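PDB 6IJ1: prenylcyclase from Actinoplanes teichomyceticus, which probably catalyses the cyclisation of a prenyl substrate, in the manner of class II terpene cyclases. Local coordinates for residues G166-L170 with P171-H175; T94-V97 with L98-A101; A183-P186 with T187-P191; W111-P114 with G115-L119; Y193-D197 with P198-T202. All coordinates share one frame; numbering follows the deposited sequence.

In the fold
The five contacts form two groups. Interactions 1, 2 and 4 pack together: Leu167 CD2 of interaction 1 lies 3.5 Å from Arg99 N of interaction 2, and Leu98 CD1 of interaction 2 lies 3.7 Å from Leu119 CD1 of interaction 4. Interactions 3 and 5, with centres 11 Å apart, are joined where Ser201 OG meets Trp190 O at 2.6 Å. Between the groups, interactions 2 and 5 come within about 6 Å at their nearest atoms. Interaction 5 lies deepest, about 9 Å from the chain centre. Imidazole, probably from the crystallisation liquor, is bound near Arg99 and Gly166 and also near Pro191; such molecules often mark pockets.

Interaction 1. Residues G166-L170 with P171-H175; sequences GLAGL and PRREH
Arg173 reaches back to the turn 167-170 because its CG stands anti to the backbone N (chi1 -171°) and the chain stays extended as far as NE. Leu170 likewise sets CG beside its own carbonyl carbon (chi1 -169°), with CD1 3.9 Å from CD of Pro171; the two side chains cross at about a right angle. The residues Leu167 to Leu170 make a type I beta turn, closed by Leu170 N donating to Leu167 O at 3.1 Å. That same Leu167 O lies over one face of the Arg173 guanidinium, 3.2 Å from NE, where no N-H points at it. Ala168 CA covers the same face, 3.7 Å from Arg173 NH1. The N-H groups of the guanidinium serve other acceptors: NE donates to Ala165 O, and NH2 pairs with Thr211 OG1. A water gives a hydrogen to Ala168 O (2.7 Å) and accepts from Arg173 NH1 (3.0 Å). Ala165 O, Thr211 OG1 and this water together fix the rotation of the guanidinium. A second water links Leu170 O to Arg173 N, satisfying an amide at the first turn of the helix, just after the N-cap residue Arg172. The carboxylate of Glu102 receives the N-H groups of Ala168 and Gly169, tying the turn to helix 91-104. The turn lies in the loop that joins helix 158-164 to helix 173-182, with Leu167 set against Leu98 of helix 91-104, and Leu170 and Pro171 against Leu119 and Trp116 of helix 112-121.

Interaction 2. Residues T94-V97 with L98-A101; sequences TGWV and LRLA
Thr94 and Leu98 meet one turn apart on helix 91-104, part of a predominantly helical fold that is consistent with the alpha-alpha barrels of class II terpene cyclases. Four successive i to i+4 backbone bonds run through the segment; the straightest, Leu98 N to Thr94 O, measures 3.0 Å with an N-H...O angle of 172°. On the tight side the Thr94 methyl CG2 and Leu98 CD1 lie side by side at 3.9 Å, both side chains pointing the same way. Phe118 touches Thr94, while Ala112, Trp116 and Leu119 pack on Leu98; Thr94 OG1 bonds to Asp90 O and Trp81 N. Val97 and Leu100 are buried too, against Met68 of helix 58-71 and alanines of helix 42-52. The more open side carries Trp96 and Arg99, both partly exposed. Trp96 is still held by an NE1 bond to Asp92 OD2 and by Tyr47, which meets it edge-to-face. The Arg99 end is the looser, and a bound imidazole comes within about 3 Å of its side chain. With its chain extended from CG to NE, Arg99 runs alongside the indole, and CD reaches 3.8 Å from Trp96 CZ3, the guanidinium and ring planes standing 83° apart.

Interaction 3. Residues A183-P186 with T187-P191; sequences AQRP and TGEWP
Gln184 NE2 donates to Gly188 O at 2.9 Å in a nearly straight bond (173°) that lies in the plane of the glutamine amide but comes from above the carbonyl plane of the glycine. NE2 also bonds to Ala218 O, so two backbone carbonyls grip the amide and fix its rotation. Two backbone bonds hold the loop beside it: Arg185 N to Glu189 O at 2.8 Å, and Gly188 N to Arg185 O at 2.9 Å. The second closes a type I beta turn from Arg185 to Gly188, whose last residue takes a positive phi (106°) suited to glycine. Further out, the extended Gln184 chain lies flat over the indole of Trp190. CG sits 3.8 Å from the centroid of the six-membered ring, a CH-pi contact over the face, and the amide and ring planes are stacked, 7° apart. Trp190 NE1 is occupied by Leu180 O, which holds the ring beneath the glutamine. On the exposed side the Arg185 chain bends at chi2, and Pro191 CB comes over one face of its guanidinium, 3.6 Å from NH2. Alanines of helix 216-229 touch Gln184. Gln, Gly and Trp in the spacing QxxxGxW, with the amide stacked on the indole after a helix, constitute the QW motif characteristic of squalene-hopene cyclases and related class II terpene cyclases.

Interaction 4. Residues W111-P114 with G115-L119; sequences WARP and GWEFL
Trp116 lays its indole against Ala112, one turn earlier on helix 112-121. With CG anti to the carbonyl carbon (chi1 -53°), the ring leans back toward the start of the helix and presents one face to Ala112 O, which lies 3.3 Å from Trp116 CD1. The same oxygen accepts Trp116 N at 2.8 Å, so one carbonyl both holds the tryptophan amide and touches its ring. The methyl CB of Ala112 comes to 3.8 Å from Trp116 NE1. On a more exposed face, Arg113 and Glu117 cross obliquely. Methylenes of Arg113 meet the carboxylate: CD is 3.6 Å from Glu117 OE2, while NE stays 4.5 Å from that oxygen. The guanidinium and carboxylate planes are only 20° apart, but the oxygen lies well out of the guanidinium plane, leaving at most a probable attraction between charges, beyond salt-bridge range. Beneath these side chains Glu117 N bonds to Arg113 O at 2.9 Å and Phe118 N to Pro114 O at 2.8 Å. Trp116 also packs on Glu102, and the Phe118 ring meets that of His122. Pro114 lacks an amide hydrogen, which costs little this early in a helix. These i to i+4 bonds and side-chain contacts are those of an ordinary alpha helix; helix 112-121 follows helix 91-104 and packs roughly antiparallel to it, as an alpha-alpha hairpin.

Interaction 5. Residues Y193-D197 with P198-T202; sequences YWWID and PELST
Asp197, Leu200 and Trp195 carry the contact where the loop runs into helix 198-209. Asp197 O accepts Leu200 N at 3.0 Å, and this bond ties the loop to the beginning of helix 198-209. The Asp197 side chain lies beside Glu199. Its CB is 3.3 Å from Glu199 OE1, and the two carboxylates are turned 73° to each other, with Asp197 OD1 4.2 Å from Glu199 OE1. A water donates to both oxygens, 2.7 Å to Asp197 OD1 and 2.8 Å to Glu199 OE1, and so bridges the like charges. Glu199 OE2 forms a salt bridge with Arg229, which probably offsets some of the negative charge. Leu200, with CG anti to the backbone N (chi1 177°), swings its branch over one face of the Trp195 indole. CD1 stands 3.7 Å from the centroid of the five-membered ring, a CH-pi contact over the face, and comes as near as 3.4 Å to Trp195 CD1. Phe247 and Leu251 of helix 246-256 also touch Leu200, while His328 and Phe247 meet the Trp195 ring. Within the helix, Pro198 O is gripped twice, by Thr202 N and by Thr202 OG1 at 2.8 Å. The whole is a loop running into a helix through Asp197-Pro198, beside a cluster of aromatic residues near the centre of the chain, consistent with the aromatic-rich interior of class II terpene cyclases.

Interaction 1. Residues G166-L170 with P171-H175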
# COMPACT_ATOMS: atom_id res chain seq x y z
N GLY A 166 -2.21 10.10 4.97
CA GLY A 166 -3.17 9.68 6.00
C GLY A 166 -2.68 9.72 7.44
O GLY A 166 -3.47 9.43 8.35
N LEU A 167 -1.37 9.97 7.62
CA LEU A 167 -0.77 10.02 8.96
C LEU A 167 -1.12 11.34 9.65
O LEU A 167 -0.76 12.41 9.15
CB LEU A 167 0.74 9.87 8.84
CG LEU A 167 1.16 8.49 8.33
CD1 LEU A 167 2.57 8.51 7.90
CD2 LEU A 167 0.98 7.42 9.39
N ALA A 168 -1.81 11.22 10.78
CA ALA A 168 -2.16 12.43 11.52
C ALA A 168 -0.92 13.17 11.96
O ALA A 168 -0.98 14.41 12.10
CB ALA A 168 -2.96 12.05 12.75
N GLY A 169 0.18 12.47 12.16
CA GLY A 169 1.40 13.13 12.57
C GLY A 169 2.30 13.63 11.49
O GLY A 169 3.39 14.16 11.78
N LEU A 170 1.91 13.49 10.20
CA LEU A 170 2.81 13.84 9.13
C LEU A 170 3.24 15.31 9.22
O LEU A 170 2.37 16.21 9.30
CB LEU A 170 2.13 13.59 7.78
CG LEU A 170 3.10 13.68 6.60
CD1 LEU A 170 4.03 12.43 6.64
CD2 LEU A 170 2.31 13.70 5.35
N PRO A 171 4.54 15.61 9.20
CA PRO A 171 4.95 17.02 9.03
C PRO A 171 4.46 17.61 7.72
O PRO A 171 4.31 16.93 6.71
CB PRO A 171 6.49 16.94 9.06
CG PRO A 171 6.80 15.72 9.84
CD PRO A 171 5.70 14.71 9.36
N ARG A 172 4.25 18.91 7.72
CA ARG A 172 3.86 19.61 6.49
C ARG A 172 2.62 19.00 5.85
O ARG A 172 2.51 18.96 4.63
CB ARG A 172 5.01 19.64 5.46
CG ARG A 172 6.29 20.26 6.05
CD ARG A 172 7.40 20.43 5.03
NE ARG A 172 7.00 21.42 4.04
CZ ARG A 172 7.63 21.59 2.88
NH1 ARG A 172 7.20 22.53 2.04
NH2 ARG A 172 8.66 20.80 2.57
N ARG A 173 1.70 18.55 6.69
CA ARG A 173 0.61 17.72 6.16
C ARG A 173 -0.29 18.51 5.23
O ARG A 173 -0.76 17.99 4.21
CB ARG A 173 -0.18 17.09 7.29
CG ARG A 173 -1.20 16.05 6.77
CD ARG A 173 -1.85 15.36 7.92
NE ARG A 173 -2.70 14.29 7.43
CZ ARG A 173 -3.78 13.84 8.02
NH1 ARG A 173 -4.25 14.42 9.17
NH2 ARG A 173 -4.44 12.80 7.52
N GLU A 174 -0.55 19.79 5.53
CA GLU A 174 -1.39 20.54 4.62
C GLU A 174 -0.76 20.67 3.24
O GLU A 174 -1.45 20.58 2.21
CB GLU A 174 -1.66 21.94 5.23
CG GLU A 174 -2.15 23.00 4.27
CD GLU A 174 -2.34 24.34 4.96
OE1 GLU A 174 -2.79 24.32 6.11
OE2 GLU A 174 -2.01 25.43 4.38
N HIS A 175 0.54 20.95 3.19
CA HIS A 175 1.29 21.03 1.96
C HIS A 175 1.19 19.71 1.17
O HIS A 175 1.00 19.72 -0.05
CB HIS A 175 2.74 21.37 2.33
CG HIS A 175 3.69 21.36 1.20
ND1 HIS A 175 3.64 22.30 0.19
CD2 HIS A 175 4.77 20.56 0.93
CE1 HIS A 175 4.64 22.08 -0.66
NE2 HIS A 175 5.32 21.03 -0.24
O HOH W 1 -2.80 16.14 11.18
O HOH W 2 1.52 18.88 9.75

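Interaction 2. Residues T94-V97 with L98-A101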
# COMPACT_ATOMS: atom_id res chain seq x y z
N THR A 94 8.52 3.30 5.88
CA THR A 94 8.47 4.09 7.10
C THR A 94 7.03 4.50 7.39
O THR A 94 6.57 4.41 8.53
CB THR A 94 9.35 5.30 6.94
OG1 THR A 94 10.70 4.81 6.67
CG2 THR A 94 9.34 6.21 8.15
N GLY A 95 6.32 4.93 6.35
CA GLY A 95 4.92 5.33 6.55
C GLY A 95 4.05 4.19 7.04
O GLY A 95 3.18 4.39 7.90
N TRP A 96 4.25 2.96 6.53
CA TRP A 96 3.45 1.85 7.04
C TRP A 96 3.73 1.55 8.52
O TRP A 96 2.81 1.16 9.23
CB TRP A 96 3.62 0.53 6.22
CG TRP A 96 3.11 0.69 4.83
CD1 TRP A 96 3.84 0.82 3.67
CD2 TRP A 96 1.74 0.77 4.45
NE1 TRP A 96 3.00 1.02 2.59
CE2 TRP A 96 1.70 1.02 3.05
CE3 TRP A 96 0.55 0.70 5.18
CZ2 TRP A 96 0.51 1.18 2.36
CZ3 TRP A 96 -0.67 0.86 4.50
CH2 TRP A 96 -0.66 1.12 3.08
N VAL A 97 5.00 1.67 8.97
CA VAL A 97 5.29 1.46 10.39
C VAL A 97 4.62 2.53 11.22
O VAL A 97 4.01 2.22 12.26
CB VAL A 97 6.81 1.44 10.61
CG1 VAL A 97 7.06 1.25 12.14
CG2 VAL A 97 7.42 0.29 9.79
N LEU A 98 4.75 3.80 10.82
CA LEU A 98 4.09 4.87 11.61
C LEU A 98 2.57 4.75 11.56
O LEU A 98 1.89 5.03 12.56
CB LEU A 98 4.52 6.24 11.11
CG LEU A 98 6.04 6.50 11.35
CD1 LEU A 98 6.57 7.61 10.52
CD2 LEU A 98 6.19 6.86 12.88
N ARG A 99 2.01 4.26 10.45
CA ARG A 99 0.57 4.00 10.43
C ARG A 99 0.16 2.94 11.45
O ARG A 99 -0.87 3.09 12.11
CB ARG A 99 0.14 3.57 9.02
CG ARG A 99 -1.32 3.13 8.93
CD ARG A 99 -1.71 2.93 7.48
NE ARG A 99 -2.91 2.07 7.39
CZ ARG A 99 -4.14 2.53 7.31
NH1 ARG A 99 -4.37 3.85 7.34
NH2 ARG A 99 -5.13 1.66 7.22
N LEU A 100 0.93 1.86 11.57
CA LEU A 100 0.64 0.85 12.57
C LEU A 100 0.67 1.48 13.97
O LEU A 100 -0.23 1.20 14.78
CB LEU A 100 1.66 -0.29 12.46
CG LEU A 100 1.46 -1.43 13.46
CD1 LEU A 100 0.10 -2.13 13.36
CD2 LEU A 100 2.62 -2.39 13.22
N ALA A 101 1.67 2.34 14.20
CA ALA A 101 1.71 3.04 15.49
C ALA A 101 0.49 3.90 15.72
O ALA A 101 -0.06 3.90 16.83
CB ALA A 101 2.99 3.88 15.55

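Interaction 3. Residues A183-P186 with T187-P191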
# COMPACT_ATOMS: atom_id res chain seq x y z
N ALA A 183 -2.77 16.15 -7.77
CA ALA A 183 -2.42 15.03 -8.63
C ALA A 183 -3.63 14.19 -9.06
O ALA A 183 -3.46 13.24 -9.86
CB ALA A 183 -1.40 14.17 -7.88
N GLN A 184 -4.82 14.45 -8.57
CA GLN A 184 -5.99 13.68 -8.99
C GLN A 184 -6.28 13.96 -10.45
O GLN A 184 -6.23 15.10 -10.90
CB GLN A 184 -7.23 14.04 -8.15
CG GLN A 184 -8.38 13.12 -8.37
CD GLN A 184 -9.59 13.46 -7.52
OE1 GLN A 184 -9.71 14.61 -7.01
NE2 GLN A 184 -10.48 12.49 -7.32
N ARG A 185 -6.57 12.92 -11.21
CA ARG A 185 -6.88 13.10 -12.62
C ARG A 185 -8.33 13.57 -12.75
O ARG A 185 -9.13 13.34 -11.86
CB ARG A 185 -6.69 11.77 -13.38
CG ARG A 185 -5.24 11.26 -13.31
CD ARG A 185 -4.35 12.00 -14.29
NE ARG A 185 -2.91 11.62 -14.32
CZ ARG A 185 -2.43 10.44 -14.74
NH1 ARG A 185 -3.26 9.45 -15.09
NH2 ARG A 185 -1.12 10.24 -14.75
N PRO A 186 -8.68 14.21 -13.87
CA PRO A 186 -10.06 14.67 -14.05
C PRO A 186 -11.07 13.56 -14.08
O PRO A 186 -12.25 13.83 -13.77
CB PRO A 186 -10.04 15.37 -15.41
CG PRO A 186 -8.63 15.66 -15.70
CD PRO A 186 -7.80 14.60 -14.97
N THR A 187 -10.66 12.35 -14.42
CA THR A 187 -11.58 11.21 -14.38
C THR A 187 -11.78 10.67 -12.96
O THR A 187 -12.64 9.81 -12.77
CB THR A 187 -11.06 10.13 -15.33
OG1 THR A 187 -9.66 10.01 -15.17
CG2 THR A 187 -11.37 10.54 -16.81
N GLY A 188 -11.08 11.22 -11.95
CA GLY A 188 -11.33 10.92 -10.55
C GLY A 188 -10.30 10.02 -9.87
O GLY A 188 -10.28 9.93 -8.65
N GLU A 189 -9.49 9.32 -10.65
CA GLU A 189 -8.49 8.46 -10.03
C GLU A 189 -7.18 9.17 -9.82
O GLU A 189 -6.86 10.21 -10.41
CB GLU A 189 -8.26 7.23 -10.91
CG GLU A 189 -7.31 7.38 -12.06
CD GLU A 189 -7.94 7.97 -13.32
OE1 GLU A 189 -8.93 8.75 -13.26
OE2 GLU A 189 -7.40 7.61 -14.40
N TRP A 190 -6.34 8.53 -9.00
CA TRP A 190 -4.96 8.96 -8.88
C TRP A 190 -4.05 7.93 -9.53
O TRP A 190 -4.28 6.74 -9.37
CB TRP A 190 -4.52 9.08 -7.43
CG TRP A 190 -5.00 10.34 -6.70
CD1 TRP A 190 -4.27 11.49 -6.57
CD2 TRP A 190 -6.25 10.56 -6.01
NE1 TRP A 190 -4.97 12.41 -5.82
CE2 TRP A 190 -6.19 11.89 -5.48
CE3 TRP A 190 -7.42 9.82 -5.86
CZ2 TRP A 190 -7.22 12.46 -4.75
CZ3 TRP A 190 -8.46 10.37 -5.07
CH2 TRP A 190 -8.34 11.69 -4.54
N PRO A 191 -2.99 8.36 -10.17
CA PRO A 191 -2.02 7.43 -10.73
C PRO A 191 -1.08 6.92 -9.64
O PRO A 191 -0.98 7.48 -8.56
CB PRO A 191 -1.28 8.33 -11.72
CG PRO A 191 -1.22 9.63 -11.00
CD PRO A 191 -2.61 9.78 -10.41

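Interaction 4. Residues W111-P114 with G115-L119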
# COMPACT_ATOMS: atom_id res chain seq x y z
N TRP A 111 10.41 7.43 19.64
CA TRP A 111 11.01 6.91 18.40
C TRP A 111 10.23 7.36 17.17
O TRP A 111 10.79 7.37 16.07
CB TRP A 111 11.08 5.38 18.45
CG TRP A 111 9.75 4.70 18.65
CD1 TRP A 111 9.20 4.24 19.83
CD2 TRP A 111 8.78 4.43 17.61
NE1 TRP A 111 7.93 3.69 19.56
CE2 TRP A 111 7.67 3.79 18.21
CE3 TRP A 111 8.79 4.65 16.21
CZ2 TRP A 111 6.51 3.39 17.42
CZ3 TRP A 111 7.67 4.25 15.44
CH2 TRP A 111 6.56 3.64 16.06
N ALA A 112 8.97 7.79 17.33
CA ALA A 112 8.29 8.28 16.12
C ALA A 112 8.89 9.58 15.59
O ALA A 112 8.86 9.84 14.39
CB ALA A 112 6.80 8.46 16.40
N ARG A 113 9.49 10.43 16.45
CA ARG A 113 9.99 11.71 15.94
C ARG A 113 11.03 11.56 14.83
O ARG A 113 10.91 12.26 13.81
CB ARG A 113 10.53 12.54 17.13
CG ARG A 113 11.05 13.87 16.71
CD ARG A 113 12.07 14.39 17.74
NE ARG A 113 11.39 15.35 18.60
CZ ARG A 113 11.94 16.04 19.61
NH1 ARG A 113 13.22 15.89 19.92
NH2 ARG A 113 11.19 16.89 20.31
N PRO A 114 12.09 10.75 14.98
CA PRO A 114 13.03 10.58 13.85
C PRO A 114 12.34 9.97 12.63
O PRO A 114 12.77 10.23 11.50
CB PRO A 114 14.10 9.61 14.39
CG PRO A 114 13.87 9.45 15.79
CD PRO A 114 12.52 9.99 16.17
N GLY A 115 11.24 9.24 12.84
CA GLY A 115 10.42 8.79 11.70
C GLY A 115 9.71 9.93 10.99
O GLY A 115 9.74 10.03 9.75
N TRP A 116 9.07 10.85 11.76
CA TRP A 116 8.52 12.05 11.12
C TRP A 116 9.59 12.86 10.41
O TRP A 116 9.35 13.38 9.31
CB TRP A 116 7.81 12.98 12.14
CG TRP A 116 6.77 12.29 12.97
CD1 TRP A 116 6.65 12.34 14.35
CD2 TRP A 116 5.61 11.55 12.53
NE1 TRP A 116 5.57 11.64 14.77
CE2 TRP A 116 4.91 11.14 13.67
CE3 TRP A 116 5.15 11.17 11.26
CZ2 TRP A 116 3.75 10.36 13.62
CZ3 TRP A 116 3.97 10.45 11.20
CH2 TRP A 116 3.30 10.03 12.35
N GLU A 117 10.77 13.03 11.04
CA GLU A 117 11.81 13.79 10.40
C GLU A 117 12.27 13.11 9.12
O GLU A 117 12.54 13.78 8.13
CB GLU A 117 12.99 13.98 11.35
CG GLU A 117 12.59 14.91 12.53
CD GLU A 117 13.62 14.87 13.67
OE1 GLU A 117 14.58 14.04 13.59
OE2 GLU A 117 13.48 15.66 14.65
N PHE A 118 12.37 11.79 9.15
CA PHE A 118 12.73 11.08 7.92
C PHE A 118 11.73 11.35 6.82
O PHE A 118 12.11 11.71 5.70
CB PHE A 118 12.87 9.59 8.22
CG PHE A 118 13.18 8.73 7.05
CD1 PHE A 118 12.14 8.20 6.28
CD2 PHE A 118 14.49 8.35 6.80
CE1 PHE A 118 12.41 7.32 5.22
CE2 PHE A 118 14.80 7.49 5.70
CZ PHE A 118 13.74 6.96 4.93
N LEU A 119 10.41 11.21 7.13
CA LEU A 119 9.39 11.50 6.12
C LEU A 119 9.50 12.92 5.61
O LEU A 119 9.39 13.16 4.42
CB LEU A 119 7.97 11.23 6.63
CG LEU A 119 7.68 9.76 6.87
CD1 LEU A 119 6.24 9.57 7.44
CD2 LEU A 119 7.87 8.92 5.55

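Interaction 5. Residues Y193-D197 with P198-T202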
# COMPACT_ATOMS: atom_id res chain seq x y z
N TYR A 193 3.00 5.21 -8.98
CA TYR A 193 4.32 4.99 -9.54
C TYR A 193 4.69 3.52 -9.49
O TYR A 193 5.01 2.93 -10.54
CB TYR A 193 5.34 5.83 -8.77
CG TYR A 193 6.75 5.82 -9.36
CD1 TYR A 193 7.07 6.61 -10.50
CD2 TYR A 193 7.77 5.06 -8.76
CE1 TYR A 193 8.40 6.62 -10.98
CE2 TYR A 193 9.10 5.10 -9.25
CZ TYR A 193 9.37 5.89 -10.37
OH TYR A 193 10.69 5.88 -10.80
N TRP A 194 4.58 2.89 -8.32
CA TRP A 194 5.06 1.54 -8.13
C TRP A 194 4.03 0.46 -8.45
O TRP A 194 4.35 -0.71 -8.25
CB TRP A 194 5.55 1.31 -6.68
CG TRP A 194 6.68 2.25 -6.26
CD1 TRP A 194 6.59 3.30 -5.42
CD2 TRP A 194 8.06 2.13 -6.63
NE1 TRP A 194 7.85 3.88 -5.25
CE2 TRP A 194 8.76 3.17 -6.00
CE3 TRP A 194 8.76 1.23 -7.44
CZ2 TRP A 194 10.12 3.36 -6.13
CZ3 TRP A 194 10.13 1.42 -7.58
CH2 TRP A 194 10.79 2.48 -6.94
N TRP A 195 2.80 0.82 -8.81
CA TRP A 195 1.74 -0.19 -8.91
C TRP A 195 1.10 -0.12 -10.27
O TRP A 195 0.89 0.95 -10.83
CB TRP A 195 0.66 0.03 -7.82
CG TRP A 195 1.29 -0.06 -6.47
CD1 TRP A 195 1.78 0.99 -5.71
CD2 TRP A 195 1.48 -1.26 -5.67
NE1 TRP A 195 2.30 0.50 -4.51
CE2 TRP A 195 2.11 -0.87 -4.46
CE3 TRP A 195 1.22 -2.63 -5.87
CZ2 TRP A 195 2.49 -1.79 -3.48
CZ3 TRP A 195 1.57 -3.53 -4.89
CH2 TRP A 195 2.20 -3.13 -3.70
N ILE A 196 0.78 -1.32 -10.81
CA ILE A 196 0.08 -1.44 -12.08
C ILE A 196 -1.36 -0.90 -11.98
O ILE A 196 -1.88 -0.35 -12.95
CB ILE A 196 0.08 -2.93 -12.47
CG1 ILE A 196 1.50 -3.32 -12.88
CG2 ILE A 196 -0.95 -3.20 -13.55
CD1 ILE A 196 1.95 -2.67 -14.19
N ASP A 197 -2.00 -1.08 -10.84
CA ASP A 197 -3.42 -0.80 -10.67
C ASP A 197 -3.59 0.58 -10.05
O ASP A 197 -3.23 0.75 -8.89
CB ASP A 197 -4.06 -1.86 -9.78
CG ASP A 197 -3.92 -3.26 -10.34
OD1 ASP A 197 -4.29 -3.49 -11.52
OD2 ASP A 197 -3.45 -4.16 -9.60
N PRO A 198 -4.18 1.55 -10.75
CA PRO A 198 -4.45 2.85 -10.13
C PRO A 198 -5.47 2.76 -9.02
O PRO A 198 -5.59 3.72 -8.24
CB PRO A 198 -4.96 3.70 -11.29
CG PRO A 198 -5.58 2.70 -12.25
CD PRO A 198 -4.60 1.50 -12.15
N GLU A 199 -6.20 1.63 -8.92
CA GLU A 199 -7.02 1.44 -7.73
C GLU A 199 -6.22 1.55 -6.44
O GLU A 199 -6.79 1.90 -5.40
CB GLU A 199 -7.71 0.07 -7.78
CG GLU A 199 -8.78 -0.08 -8.93
CD GLU A 199 -8.19 -0.36 -10.30
OE1 GLU A 199 -6.96 -0.40 -10.50
OE2 GLU A 199 -9.02 -0.49 -11.24
N LEU A 200 -4.93 1.18 -6.44
CA LEU A 200 -4.16 1.25 -5.20
C LEU A 200 -3.96 2.68 -4.77
O LEU A 200 -4.31 3.01 -3.62
CB LEU A 200 -2.84 0.49 -5.42
CG LEU A 200 -1.81 0.47 -4.30
CD1 LEU A 200 -1.04 1.87 -4.03
CD2 LEU A 200 -2.39 -0.08 -3.02
N SER A 201 -3.43 3.55 -5.65
CA SER A 201 -3.22 4.94 -5.24
C SER A 201 -4.54 5.60 -4.91
O SER A 201 -4.65 6.38 -3.97
CB SER A 201 -2.49 5.69 -6.36
OG SER A 201 -3.01 5.23 -7.66
N THR A 202 -5.60 5.24 -5.66
CA THR A 202 -6.90 5.89 -5.45
C THR A 202 -7.49 5.53 -4.10
O THR A 202 -8.02 6.41 -3.36
CB THR A 202 -7.85 5.53 -6.61
OG1 THR A 202 -7.23 5.98 -7.81
CG2 THR A 202 -9.23 6.21 -6.46
O HOH W 3 -6.19 -1.90 -12.70